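Side-chain contacts in annexin (Schistosoma mansoni, PDB 4MDU), which binds acidic phospholipid membranes in a calcium-dependent manner, aggregates liposomes when calcium is present, and takes part in worm reproduction and host-parasite interaction: residues H299-G304 with Y310-L315; A342-D345 with Y351-T354; L131-T136 with A295-D300; S95-K100 with L305-Y310; D329-E332 with S338-N341. All blocks are in the same frame, centred on the assembly; numbering follows the deposited sequence.

Interaction 1: residues H299-G304 with Y310-L315; sequences HDSMAG and YALMRL
Ser-301 and Leu-312 join helix 290-301 to helix 311-320, the two helices that flank the calcium-binding loop of the fourth annexin repeat. Packing is tightest at Ser-301, whose CA lies 5.4 Å from Leu-312 CA, a close approach that the small serine side chain allows. With chi1 at 82°, Ser-301 OG sits between its own backbone N and carbonyl carbon. There it donates a hydrogen bond to Leu-298 O one turn back, and it also rests on the aliphatic side chain opposite, 3.5 Å from Leu-312 CB. The buried hydroxyl is therefore satisfied within its own helix. Next to it, Ser-301 CB meets the methyl Ala-311 CB at 3.9 Å.

The contact loosens where the helix gives way to the loop. Ala-303 and Gly-304 turn out to solvent, and Gly-304 N is held by Asp-346 OD1; Met-302, Gly-304 and Asp-346 all belong to the same calcium site. Met-302 stands at the boundary. Its chain bends at chi3 (-67°), and its outer part packs on helix 339-346. The middle of the chain is left for Leu-312, both of whose methyls reach Met-302 CG from the same side, CD2 at 3.9 Å and CD1 at 4.1 Å from it.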
# COMPACT_ATOMS: atom_id res chain seq x y z
N HIS B 299 -4.14 0.45 -14.81
CA HIS B 299 -3.63 1.82 -14.75
C HIS B 299 -2.45 1.93 -13.78
O HIS B 299 -1.41 2.50 -14.10
CB HIS B 299 -4.75 2.78 -14.32
CG HIS B 299 -4.35 4.22 -14.35
ND1 HIS B 299 -4.30 4.95 -15.53
CD2 HIS B 299 -3.98 5.07 -13.37
CE1 HIS B 299 -3.92 6.19 -15.26
NE2 HIS B 299 -3.72 6.29 -13.96
N ASP B 300 -2.60 1.36 -12.59
CA ASP B 300 -1.54 1.49 -11.60
C ASP B 300 -0.33 0.65 -11.97
O ASP B 300 0.77 0.90 -11.51
CB ASP B 300 -2.07 1.18 -10.20
CG ASP B 300 -3.14 2.15 -9.78
OD1 ASP B 300 -3.30 3.18 -10.49
OD2 ASP B 300 -3.83 1.91 -8.77
N SER B 301 -0.54 -0.33 -12.85
CA SER B 301 0.55 -1.22 -13.23
C SER B 301 1.43 -0.57 -14.29
O SER B 301 2.53 -1.04 -14.57
CB SER B 301 -0.00 -2.53 -13.78
OG SER B 301 -0.35 -2.38 -15.15
N MET B 302 0.93 0.50 -14.90
CA MET B 302 1.70 1.17 -15.95
C MET B 302 2.47 2.34 -15.36
O MET B 302 1.95 3.45 -15.23
CB MET B 302 0.80 1.61 -17.11
CG MET B 302 0.42 0.46 -18.03
SD MET B 302 -0.81 0.87 -19.26
CE MET B 302 -2.25 1.13 -18.24
N ALA B 303 3.71 2.06 -14.98
CA ALA B 303 4.56 3.08 -14.35
C ALA B 303 5.91 3.13 -15.05
O ALA B 303 6.92 3.51 -14.46
CB ALA B 303 4.72 2.79 -12.85
N GLY B 304 5.92 2.74 -16.32
CA GLY B 304 7.14 2.71 -17.11
C GLY B 304 8.23 1.81 -16.56
O GLY B 304 9.42 2.14 -16.66
N TYR B 310 5.70 -7.33 -13.48
CA TYR B 310 4.98 -8.29 -14.31
C TYR B 310 3.48 -8.09 -14.31
O TYR B 310 2.78 -8.78 -15.05
CB TYR B 310 5.31 -9.71 -13.87
CG TYR B 310 6.55 -10.25 -14.51
CD1 TYR B 310 6.48 -11.32 -15.39
CD2 TYR B 310 7.79 -9.69 -14.26
CE1 TYR B 310 7.62 -11.82 -15.99
CE2 TYR B 310 8.94 -10.18 -14.86
CZ TYR B 310 8.84 -11.26 -15.72
OH TYR B 310 9.97 -11.77 -16.32
N ALA B 311 3.00 -7.15 -13.50
CA ALA B 311 1.56 -6.97 -13.30
C ALA B 311 0.79 -6.70 -14.59
O ALA B 311 -0.25 -7.32 -14.85
CB ALA B 311 1.28 -5.89 -12.24
N LEU B 312 1.30 -5.78 -15.41
CA LEU B 312 0.63 -5.40 -16.64
C LEU B 312 0.40 -6.59 -17.55
O LEU B 312 -0.72 -6.82 -18.02
CB LEU B 312 1.41 -4.32 -17.40
CG LEU B 312 0.82 -3.95 -18.76
CD1 LEU B 312 -0.61 -3.43 -18.63
CD2 LEU B 312 1.70 -2.89 -19.45
N MET B 313 1.47 -7.33 -17.81
CA MET B 313 1.36 -8.49 -18.68
C MET B 313 0.57 -9.65 -18.00
O MET B 313 -0.19 -10.35 -18.67
CB MET B 313 2.73 -8.94 -19.24
CG MET B 313 3.68 -9.62 -18.26
SD MET B 313 5.23 -10.20 -19.01
CE MET B 313 6.31 -8.86 -18.56
N ARG B 314 0.73 -9.82 -16.69
CA ARG B 314 -0.05 -10.86 -15.99
C ARG B 314 -1.54 -10.59 -16.14
O ARG B 314 -2.31 -11.47 -16.54
CB ARG B 314 0.32 -10.94 -14.51
CG ARG B 314 -0.55 -11.95 -13.72
CD ARG B 314 -0.03 -12.21 -12.30
NE ARG B 314 0.11 -10.98 -11.53
CZ ARG B 314 1.27 -10.42 -11.21
NH1 ARG B 314 2.42 -10.99 -11.55
NH2 ARG B 314 1.28 -9.28 -10.52
N LEU B 315 -1.95 -9.35 -15.87
CA LEU B 315 -3.35 -8.98 -15.96
C LEU B 315 -3.92 -9.16 -17.36
O LEU B 315 -4.98 -9.78 -17.54
CB LEU B 315 -3.57 -7.56 -15.45
CG LEU B 315 -3.40 -7.49 -13.93
CD1 LEU B 315 -3.35 -6.06 -13.48
CD2 LEU B 315 -4.52 -8.29 -13.18

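Interaction 2: residues A342-D345 with Y351-T354; sequences AVKD and YRRT
Arg-352 reaches from helix 349-358 to the backbone of Lys-344 near the C-terminal end of helix 339-346, pinning together the last two helices of the fourth annexin repeat at the protein surface. Its CB already points at the partner helix, and the chain runs outward through CG to CD, where contact begins. Arg-352 CD lies over the start of the lysine side chain, 3.6 Å from Lys-344 CA and 4.0 Å from Lys-344 CB, and the two side chains pass at about a right angle. A bend at chi3 (67°) then turns the outer chain so that the guanidinium comes beside the Lys-344 carbonyl. Arg-352 NE and CZ pass the lysine carbonyl without bonding, NE at 4.1 Å from Lys-344 O, and the bond itself is made by NH1. The oxygen lies at the edge of the guanidinium, 17° out of its plane, so the group approaches the carbonyl edge-on. A cation beside a carbonyl in the last turn of a helix is probably favoured by the partial negative charge of that helix end.

The lysine contributes its backbone and the root of its side chain. Beyond CG it is extended and leads away to a salt bridge between Lys-344 NZ and Glu-361 OE2. Arg-353 NH1 takes the other oxygen of that carboxylate, so one glutamate probably balances both nearby positive charges. The bond that crosses the contact, Arg-352 NH1 to Lys-344 O, measures 2.8 Å and is clearly bent, with an N-H...O angle of 140°.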
# COMPACT_ATOMS: atom_id res chain seq x y z
N ALA B 342 -2.81 3.48 -23.71
CA ALA B 342 -2.02 3.61 -22.48
C ALA B 342 -0.91 2.58 -22.50
O ALA B 342 0.22 2.84 -22.10
CB ALA B 342 -2.89 3.44 -21.26
N VAL B 343 -1.24 1.40 -23.01
CA VAL B 343 -0.29 0.29 -23.02
C VAL B 343 0.83 0.58 -24.00
O VAL B 343 2.01 0.34 -23.72
CB VAL B 343 -1.00 -1.06 -23.34
CG1 VAL B 343 0.03 -2.15 -23.65
CG2 VAL B 343 -1.90 -1.46 -22.17
N LYS B 344 0.46 1.11 -25.16
CA LYS B 344 1.44 1.51 -26.18
C LYS B 344 2.36 2.59 -25.65
O LYS B 344 3.56 2.60 -25.94
CB LYS B 344 0.74 2.00 -27.44
CG LYS B 344 0.09 0.89 -28.26
CD LYS B 344 -0.64 1.48 -29.46
CE LYS B 344 -1.24 0.40 -30.34
NZ LYS B 344 -1.85 1.05 -31.57
N ASP B 345 1.82 3.49 -24.83
CA ASP B 345 2.66 4.54 -24.27
C ASP B 345 3.62 4.07 -23.19
O ASP B 345 4.65 4.69 -22.98
CB ASP B 345 1.81 5.70 -23.76
CG ASP B 345 1.16 6.48 -24.89
OD1 ASP B 345 1.50 6.21 -26.07
OD2 ASP B 345 0.31 7.35 -24.61
N TYR B 351 7.37 -6.81 -27.21
CA TYR B 351 6.63 -6.91 -25.97
C TYR B 351 5.36 -6.09 -26.10
O TYR B 351 4.25 -6.61 -25.98
CB TYR B 351 7.55 -6.42 -24.85
CG TYR B 351 6.90 -6.09 -23.54
CD1 TYR B 351 6.16 -7.04 -22.84
CD2 TYR B 351 7.07 -4.84 -22.97
CE1 TYR B 351 5.58 -6.73 -21.64
CE2 TYR B 351 6.50 -4.52 -21.76
CZ TYR B 351 5.75 -5.48 -21.10
OH TYR B 351 5.17 -5.17 -19.88
N ARG B 352 5.51 -4.80 -26.39
CA ARG B 352 4.35 -3.93 -26.63
C ARG B 352 3.40 -4.58 -27.63
O ARG B 352 2.18 -4.65 -27.41
CB ARG B 352 4.81 -2.56 -27.17
CG ARG B 352 3.72 -1.79 -27.92
CD ARG B 352 4.00 -0.30 -27.94
NE ARG B 352 5.18 0.02 -28.74
CZ ARG B 352 5.71 1.24 -28.83
NH1 ARG B 352 5.14 2.25 -28.18
NH2 ARG B 352 6.79 1.44 -29.57
N ARG B 353 3.97 -5.07 -28.72
CA ARG B 353 3.19 -5.66 -29.79
C ARG B 353 2.42 -6.87 -29.27
O ARG B 353 1.24 -7.05 -29.57
CB ARG B 353 4.11 -6.05 -30.94
CG ARG B 353 3.40 -6.45 -32.22
CD ARG B 353 2.83 -5.24 -32.97
NE ARG B 353 1.42 -5.49 -33.21
CZ ARG B 353 0.42 -4.72 -32.79
NH1 ARG B 353 0.63 -3.58 -32.15
NH2 ARG B 353 -0.81 -5.10 -33.07
N THR B 354 3.09 -7.69 -28.48
CA THR B 354 2.44 -8.85 -27.88
C THR B 354 1.25 -8.43 -27.02
O THR B 354 0.17 -8.99 -27.15
CB THR B 354 3.41 -9.68 -27.02
OG1 THR B 354 4.53 -10.11 -27.82
CG2 THR B 354 2.68 -10.91 -26.46

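Interaction 3: residues L131-T136 with A295-D300; sequences LIEIFT and AEWLHD
Helix segments 131-136 and 295-300 come nearest at Glu-133 and Trp-297, where the CA atoms are still 8.2 Å apart, and the indole of Trp-297 spans the gap. Its six-membered ring leads and lies against the backbone and inner side chain of Glu-133. Glu-133 CB sits over one ring face, and Glu-133 CA makes an off-centre CH-pi contact, 4.3 Å from the centroid of that ring and 29° off its normal. Further along, Glu-133 CG touches Trp-297 CZ3 at 3.7 Å. The glutamate chain then bends at chi2 (-138°), which carries the carboxylate clear of the indole to a salt bridge with Arg-314.

Thr-136 closes the rim: its methyl CG2 meets Trp-297 CH2 at 4.0 Å, near the ring plane. Its hydroxyl is turned to its own helix, where Thr-136 OG1 donates to Ile-132 O at 2.8 Å. That carbonyl also accepts from Thr-136 N, the two donors reaching it from opposite faces, a grip that probably holds the methyl branch toward the tryptophan.

The contact joins the second annexin repeat to the fourth, near the centre of the chain. Helix 311-320 packs beside Glu-133 through Leu-315, while helix 274-288 flanks Thr-136 through Ala-282, Val-283 and Tyr-286.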
# COMPACT_ATOMS: atom_id res chain seq x y z
N LEU B 131 -0.05 -10.33 -4.04
CA LEU B 131 -0.83 -11.41 -3.40
C LEU B 131 -2.33 -11.09 -3.49
O LEU B 131 -3.13 -11.93 -3.90
CB LEU B 131 -0.43 -11.60 -1.93
CG LEU B 131 1.03 -11.84 -1.62
CD1 LEU B 131 1.22 -12.31 -0.14
CD2 LEU B 131 1.59 -12.84 -2.61
N ILE B 132 -2.69 -9.86 -3.14
CA ILE B 132 -4.08 -9.43 -3.28
C ILE B 132 -4.60 -9.57 -4.71
O ILE B 132 -5.67 -10.14 -4.95
CB ILE B 132 -4.26 -7.97 -2.84
CG1 ILE B 132 -3.89 -7.82 -1.37
CG2 ILE B 132 -5.68 -7.53 -3.09
CD1 ILE B 132 -4.13 -6.44 -0.82
N GLU B 133 -3.82 -9.06 -5.66
CA GLU B 133 -4.21 -9.08 -7.07
C GLU B 133 -4.48 -10.50 -7.59
O GLU B 133 -5.47 -10.75 -8.29
CB GLU B 133 -3.12 -8.41 -7.94
CG GLU B 133 -3.43 -8.47 -9.44
CD GLU B 133 -2.21 -8.80 -10.28
OE1 GLU B 133 -1.19 -8.10 -10.14
OE2 GLU B 133 -2.27 -9.76 -11.09
N ILE B 134 -3.58 -11.41 -7.27
CA ILE B 134 -3.68 -12.78 -7.74
C ILE B 134 -4.74 -13.60 -6.97
O ILE B 134 -5.65 -14.18 -7.58
CB ILE B 134 -2.31 -13.48 -7.67
CG1 ILE B 134 -1.37 -12.88 -8.73
CG2 ILE B 134 -2.47 -14.99 -7.88
CD1 ILE B 134 -0.03 -13.56 -8.80
N PHE B 135 -4.65 -13.63 -5.64
CA PHE B 135 -5.58 -14.45 -4.86
C PHE B 135 -7.03 -14.05 -5.07
O PHE B 135 -7.91 -14.90 -5.18
CB PHE B 135 -5.24 -14.41 -3.38
CG PHE B 135 -3.97 -15.14 -3.05
CD1 PHE B 135 -3.60 -16.25 -3.79
CD2 PHE B 135 -3.15 -14.71 -2.02
CE1 PHE B 135 -2.42 -16.93 -3.50
CE2 PHE B 135 -1.97 -15.39 -1.72
CZ PHE B 135 -1.60 -16.49 -2.47
N THR B 136 -7.27 -12.74 -5.11
CA THR B 136 -8.61 -12.23 -5.41
C THR B 136 -9.23 -12.93 -6.62
O THR B 136 -10.42 -13.24 -6.62
CB THR B 136 -8.57 -10.72 -5.67
OG1 THR B 136 -8.39 -10.04 -4.42
CG2 THR B 136 -9.86 -10.25 -6.29
N ALA B 295 -9.53 -2.20 -14.31
CA ALA B 295 -9.05 -1.09 -15.15
C ALA B 295 -8.10 -0.26 -14.32
O ALA B 295 -7.07 0.17 -14.82
CB ALA B 295 -10.22 -0.24 -15.68
N GLU B 296 -8.44 -0.05 -13.05
CA GLU B 296 -7.57 0.70 -12.14
C GLU B 296 -6.29 -0.06 -11.84
O GLU B 296 -5.22 0.52 -11.76
CB GLU B 296 -8.30 1.03 -10.84
CG GLU B 296 -9.54 1.85 -11.05
CD GLU B 296 -10.39 1.93 -9.80
OE1 GLU B 296 -9.85 1.66 -8.71
OE2 GLU B 296 -11.60 2.25 -9.93
N TRP B 297 -6.41 -1.38 -11.67
CA TRP B 297 -5.21 -2.19 -11.47
C TRP B 297 -4.26 -2.04 -12.66
O TRP B 297 -3.06 -1.87 -12.49
CB TRP B 297 -5.58 -3.66 -11.31
CG TRP B 297 -6.16 -4.03 -9.98
CD1 TRP B 297 -6.37 -3.20 -8.91
CD2 TRP B 297 -6.58 -5.34 -9.57
NE1 TRP B 297 -6.92 -3.91 -7.87
CE2 TRP B 297 -7.05 -5.23 -8.24
CE3 TRP B 297 -6.61 -6.59 -10.21
CZ2 TRP B 297 -7.54 -6.32 -7.52
CZ3 TRP B 297 -7.09 -7.69 -9.49
CH2 TRP B 297 -7.55 -7.54 -8.16
N LEU B 298 -4.81 -2.14 -13.86
CA LEU B 298 -4.01 -1.98 -15.06
C LEU B 298 -3.35 -0.59 -15.10
O LEU B 298 -2.16 -0.47 -15.34
CB LEU B 298 -4.88 -2.25 -16.29
CG LEU B 298 -5.17 -3.73 -16.54
CD1 LEU B 298 -6.34 -3.92 -17.49
CD2 LEU B 298 -3.92 -4.40 -17.09
N HIS B 299 -4.14 0.45 -14.81
CA HIS B 299 -3.63 1.82 -14.75
C HIS B 299 -2.45 1.93 -13.78
O HIS B 299 -1.41 2.50 -14.10
CB HIS B 299 -4.75 2.78 -14.32
CG HIS B 299 -4.35 4.22 -14.35
ND1 HIS B 299 -4.30 4.95 -15.53
CD2 HIS B 299 -3.98 5.07 -13.37
CE1 HIS B 299 -3.92 6.19 -15.26
NE2 HIS B 299 -3.72 6.29 -13.96
N ASP B 300 -2.60 1.36 -12.59
CA ASP B 300 -1.54 1.49 -11.60
C ASP B 300 -0.33 0.65 -11.97
O ASP B 300 0.77 0.90 -11.51
CB ASP B 300 -2.07 1.18 -10.20
CG ASP B 300 -3.14 2.15 -9.78
OD1 ASP B 300 -3.30 3.18 -10.49
OD2 ASP B 300 -3.83 1.91 -8.77

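Interaction 4: residues S95-K100 with L305-Y310; sequences SGDFRK and LGTKDY
Thr-307 OG1 donates to Asp-97 OD2 and links the calcium-binding loop of the fourth annexin repeat to the N-terminal part of helix 96-106 in the first. At 2.5 Å the modelled bond is very short, and its exact length should be read with caution. The threonine presents both branches to this helix: chi1 of 52° turns OG1 to the carboxylate, while CG2 lies against the aspartate stem, 3.5 Å from Asp-97 CB.

Lys-100, one turn on, closes over the same residue. Bends at chi2 and chi4 curl its chain so that Lys-100 NZ comes to 3.6 Å from Thr-307 OG1, too far to count as a bond, though its charge may favour the nearby Asp-97 carboxylate. Halfway along, Lys-100 CG meets Tyr-310 OH at 3.3 Å, lysine and tyrosine crossing at about a right angle.

The loop that carries Thr-307 also holds Leu-305 and Gly-306, which belong to calcium sites. Tyr-351 of helix 349-358 packs on both Asp-97 and Thr-307, and Met-313 of helix 311-320 touches the Thr-307 methyl. Phe-98 turns away from the loop and packs on helix 56-63 of its own repeat and on helix 349-358 of the fourth, so helix 96-106 lies at the seam between the first repeat and the fourth.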
# COMPACT_ATOMS: atom_id res chain seq x y z
N SER B 95 14.81 -12.73 -27.26
CA SER B 95 15.51 -12.17 -26.11
C SER B 95 14.79 -10.96 -25.54
O SER B 95 13.77 -10.51 -26.07
CB SER B 95 16.94 -11.79 -26.50
OG SER B 95 16.95 -10.99 -27.66
N GLY B 96 15.33 -10.45 -24.44
CA GLY B 96 14.82 -9.24 -23.83
C GLY B 96 13.39 -9.33 -23.35
O GLY B 96 12.94 -10.37 -22.86
N ASP B 97 12.67 -8.22 -23.48
CA ASP B 97 11.28 -8.13 -23.03
C ASP B 97 10.37 -9.07 -23.81
O ASP B 97 9.40 -9.60 -23.27
CB ASP B 97 10.78 -6.70 -23.18
CG ASP B 97 11.50 -5.75 -22.26
OD1 ASP B 97 11.37 -4.52 -22.43
OD2 ASP B 97 12.20 -6.25 -21.35
N PHE B 98 10.69 -9.28 -25.07
CA PHE B 98 9.89 -10.17 -25.88
C PHE B 98 9.96 -11.57 -25.29
O PHE B 98 8.93 -12.20 -25.07
CB PHE B 98 10.41 -10.18 -27.31
CG PHE B 98 9.52 -10.92 -28.26
CD1 PHE B 98 8.15 -10.95 -28.05
CD2 PHE B 98 10.04 -11.56 -29.36
CE1 PHE B 98 7.33 -11.63 -28.92
CE2 PHE B 98 9.23 -12.24 -30.24
CZ PHE B 98 7.87 -12.27 -30.02
N ARG B 99 11.17 -12.05 -25.01
CA ARG B 99 11.33 -13.36 -24.38
C ARG B 99 10.58 -13.44 -23.05
O ARG B 99 9.90 -14.43 -22.77
CB ARG B 99 12.82 -13.69 -24.19
CG ARG B 99 13.07 -15.08 -23.65
CD ARG B 99 14.48 -15.56 -24.00
NE ARG B 99 15.52 -14.91 -23.20
CZ ARG B 99 16.81 -15.21 -23.28
NH1 ARG B 99 17.24 -16.13 -24.13
NH2 ARG B 99 17.69 -14.57 -22.52
N LYS B 100 10.69 -12.40 -22.23
CA LYS B 100 9.97 -12.34 -20.97
C LYS B 100 8.48 -12.60 -21.17
O LYS B 100 7.90 -13.49 -20.57
CB LYS B 100 10.15 -10.97 -20.31
CG LYS B 100 11.20 -10.90 -19.24
CD LYS B 100 12.52 -10.43 -19.79
CE LYS B 100 13.54 -10.29 -18.66
NZ LYS B 100 13.00 -9.46 -17.55
N LEU B 305 7.86 0.68 -15.99
CA LEU B 305 8.86 -0.24 -15.44
C LEU B 305 9.23 -1.34 -16.43
O LEU B 305 10.20 -2.06 -16.22
CB LEU B 305 8.38 -0.85 -14.13
CG LEU B 305 7.78 0.16 -13.15
CD1 LEU B 305 6.91 -0.54 -12.10
CD2 LEU B 305 8.89 0.98 -12.50
N GLY B 306 8.45 -1.47 -17.50
CA GLY B 306 8.67 -2.53 -18.47
C GLY B 306 8.54 -3.91 -17.85
O GLY B 306 7.72 -4.14 -16.95
N THR B 307 9.36 -4.85 -18.32
CA THR B 307 9.30 -6.21 -17.82
C THR B 307 9.93 -6.36 -16.43
O THR B 307 10.25 -7.46 -15.99
CB THR B 307 9.96 -7.17 -18.80
OG1 THR B 307 11.28 -6.69 -19.11
CG2 THR B 307 9.15 -7.24 -20.10
N LYS B 308 10.10 -5.24 -15.74
CA LYS B 308 10.62 -5.25 -14.39
C LYS B 308 9.47 -5.42 -13.40
O LYS B 308 9.67 -5.84 -12.26
CB LYS B 308 11.41 -3.96 -14.11
CG LYS B 308 12.65 -3.78 -14.98
CD LYS B 308 13.45 -2.52 -14.62
N ASP B 309 8.26 -5.08 -13.85
CA ASP B 309 7.04 -5.35 -13.09
C ASP B 309 6.10 -6.15 -13.96
O ASP B 309 5.72 -5.69 -15.05
CB ASP B 309 6.35 -4.05 -12.66
CG ASP B 309 5.28 -4.30 -11.60
OD1 ASP B 309 5.66 -4.36 -10.41
OD2 ASP B 309 4.08 -4.44 -11.94
N TYR B 310 5.70 -7.33 -13.48
CA TYR B 310 4.98 -8.29 -14.31
C TYR B 310 3.48 -8.09 -14.31
O TYR B 310 2.78 -8.78 -15.05
CB TYR B 310 5.31 -9.71 -13.87
CG TYR B 310 6.55 -10.25 -14.51
CD1 TYR B 310 6.48 -11.32 -15.39
CD2 TYR B 310 7.79 -9.69 -14.26
CE1 TYR B 310 7.62 -11.82 -15.99
CE2 TYR B 310 8.94 -10.18 -14.86
CZ TYR B 310 8.84 -11.26 -15.72
OH TYR B 310 9.97 -11.77 -16.32

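Interaction 5: residues D329-E332 with S338-N341; sequences DAYE and SLLN
Tyr-331, Ser-338 and Leu-339 make most of this contact, at the short connection between consecutive helices 324-335 and 339-346 of the fourth annexin repeat. Tyr-331 has the largest buried share. Its CG is anti to the backbone N (chi1 -170°), which carries the ring across to the start of the next helix. Leu-339 covers one face of that ring: its CA lies over the face near one side, and its methyl CD1 makes a CH-pi contact 4.0 Å from the ring centroid, 20° off the normal. The leucine and tyrosine side chains meet at about a right angle, with Leu-339 CD1 3.8 Å from Tyr-331 CD2. Over the same face, toward its other edge, Tyr-331 CD1 packs on the backbone, 3.7 Å from Leu-339 N. The phenol oxygen continues past the contact to a hydrogen bond with His-299 ND1. Leu-339 also packs on Leu-298 and Met-302, so the junction closes onto helix 290-301 and the calcium loop that follows it.

Ser-338 takes part mainly through its backbone, its CA coming to 4.8 Å from Glu-332 CA at the outer edge. Its CB points away from helix 324-335, and the hydroxyl caps its own helix. Ser-338 is the N-cap of helix 339-346: Asn-341 N donates to Ser-338 OG at 2.7 Å.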
# COMPACT_ATOMS: atom_id res chain seq x y z
N ASP B 329 -13.44 -1.25 -21.96
CA ASP B 329 -14.48 -0.21 -22.00
C ASP B 329 -14.43 0.64 -20.74
O ASP B 329 -14.42 1.87 -20.82
CB ASP B 329 -15.86 -0.81 -22.17
CG ASP B 329 -16.02 -1.53 -23.49
OD1 ASP B 329 -15.13 -1.40 -24.35
OD2 ASP B 329 -17.04 -2.22 -23.67
N ALA B 330 -14.38 -0.01 -19.58
CA ALA B 330 -14.30 0.70 -18.31
C ALA B 330 -13.05 1.58 -18.27
O ALA B 330 -13.09 2.71 -17.80
CB ALA B 330 -14.30 -0.27 -17.15
N TYR B 331 -11.93 1.05 -18.75
CA TYR B 331 -10.71 1.82 -18.72
C TYR B 331 -10.86 3.18 -19.43
O TYR B 331 -10.47 4.21 -18.90
CB TYR B 331 -9.55 1.05 -19.31
CG TYR B 331 -8.25 1.76 -19.04
CD1 TYR B 331 -7.88 2.87 -19.81
CD2 TYR B 331 -7.41 1.36 -18.02
CE1 TYR B 331 -6.70 3.54 -19.57
CE2 TYR B 331 -6.21 2.02 -17.77
CZ TYR B 331 -5.87 3.12 -18.55
OH TYR B 331 -4.71 3.79 -18.30
N GLU B 332 -11.43 3.17 -20.62
CA GLU B 332 -11.57 4.42 -21.38
C GLU B 332 -12.58 5.38 -20.76
O GLU B 332 -12.39 6.59 -20.78
CB GLU B 332 -11.91 4.15 -22.84
CG GLU B 332 -12.15 5.45 -23.58
CD GLU B 332 -11.98 5.34 -25.07
OE1 GLU B 332 -12.27 4.27 -25.64
OE2 GLU B 332 -11.56 6.35 -25.69
N SER B 338 -7.89 5.15 -24.30
CA SER B 338 -7.97 3.71 -24.48
C SER B 338 -6.88 2.98 -23.70
O SER B 338 -5.77 3.50 -23.54
CB SER B 338 -7.86 3.35 -25.96
OG SER B 338 -6.51 3.45 -26.40
N LEU B 339 -7.19 1.78 -23.24
CA LEU B 339 -6.20 0.92 -22.60
C LEU B 339 -5.11 0.58 -23.61
O LEU B 339 -3.91 0.55 -23.29
CB LEU B 339 -6.85 -0.37 -22.09
CG LEU B 339 -5.88 -1.39 -21.47
CD1 LEU B 339 -5.17 -0.79 -20.24
CD2 LEU B 339 -6.63 -2.67 -21.06
N LEU B 340 -5.54 0.28 -24.83
CA LEU B 340 -4.63 0.12 -25.96
C LEU B 340 -3.59 1.24 -25.98
O LEU B 340 -2.38 0.98 -25.95
CB LEU B 340 -5.40 0.10 -27.28
CG LEU B 340 -4.50 -0.11 -28.50
CD1 LEU B 340 -3.86 -1.48 -28.47
CD2 LEU B 340 -5.28 0.09 -29.79
N ASN B 341 -4.04 2.50 -26.04
CA ASN B 341 -3.09 3.60 -26.15
C ASN B 341 -2.25 3.78 -24.88
O ASN B 341 -1.10 4.19 -24.97
CB ASN B 341 -3.77 4.93 -26.52
CG ASN B 341 -4.20 4.98 -27.98
OD1 ASN B 341 -3.55 4.41 -28.87
ND2 ASN B 341 -5.30 5.66 -28.24

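Interactions 1 and 3 are buried and share helix 290-301; interaction 2 lies at the surface, with 4 and 5 partly buried. Three contacts (1, 2 and 5) fold the fourth repeat on itself by pairing helices consecutive in the chain, whereas 3 and 4 tie that repeat to the second and first. Chemistry follows place: apolar and CH-pi packing dominates 1, 3 and 5, while a single side-chain hydrogen bond crosses 2, and one modelled as very short crosses 4. Interactions 2 and 5 use opposite ends of helix 339-346. The salt bridge of Arg-314 with Glu-133 connects 1 with 3, Tyr-351 of interaction 2 packs on residues of both 1 and 4, and Met-302 meets both 2 and 5.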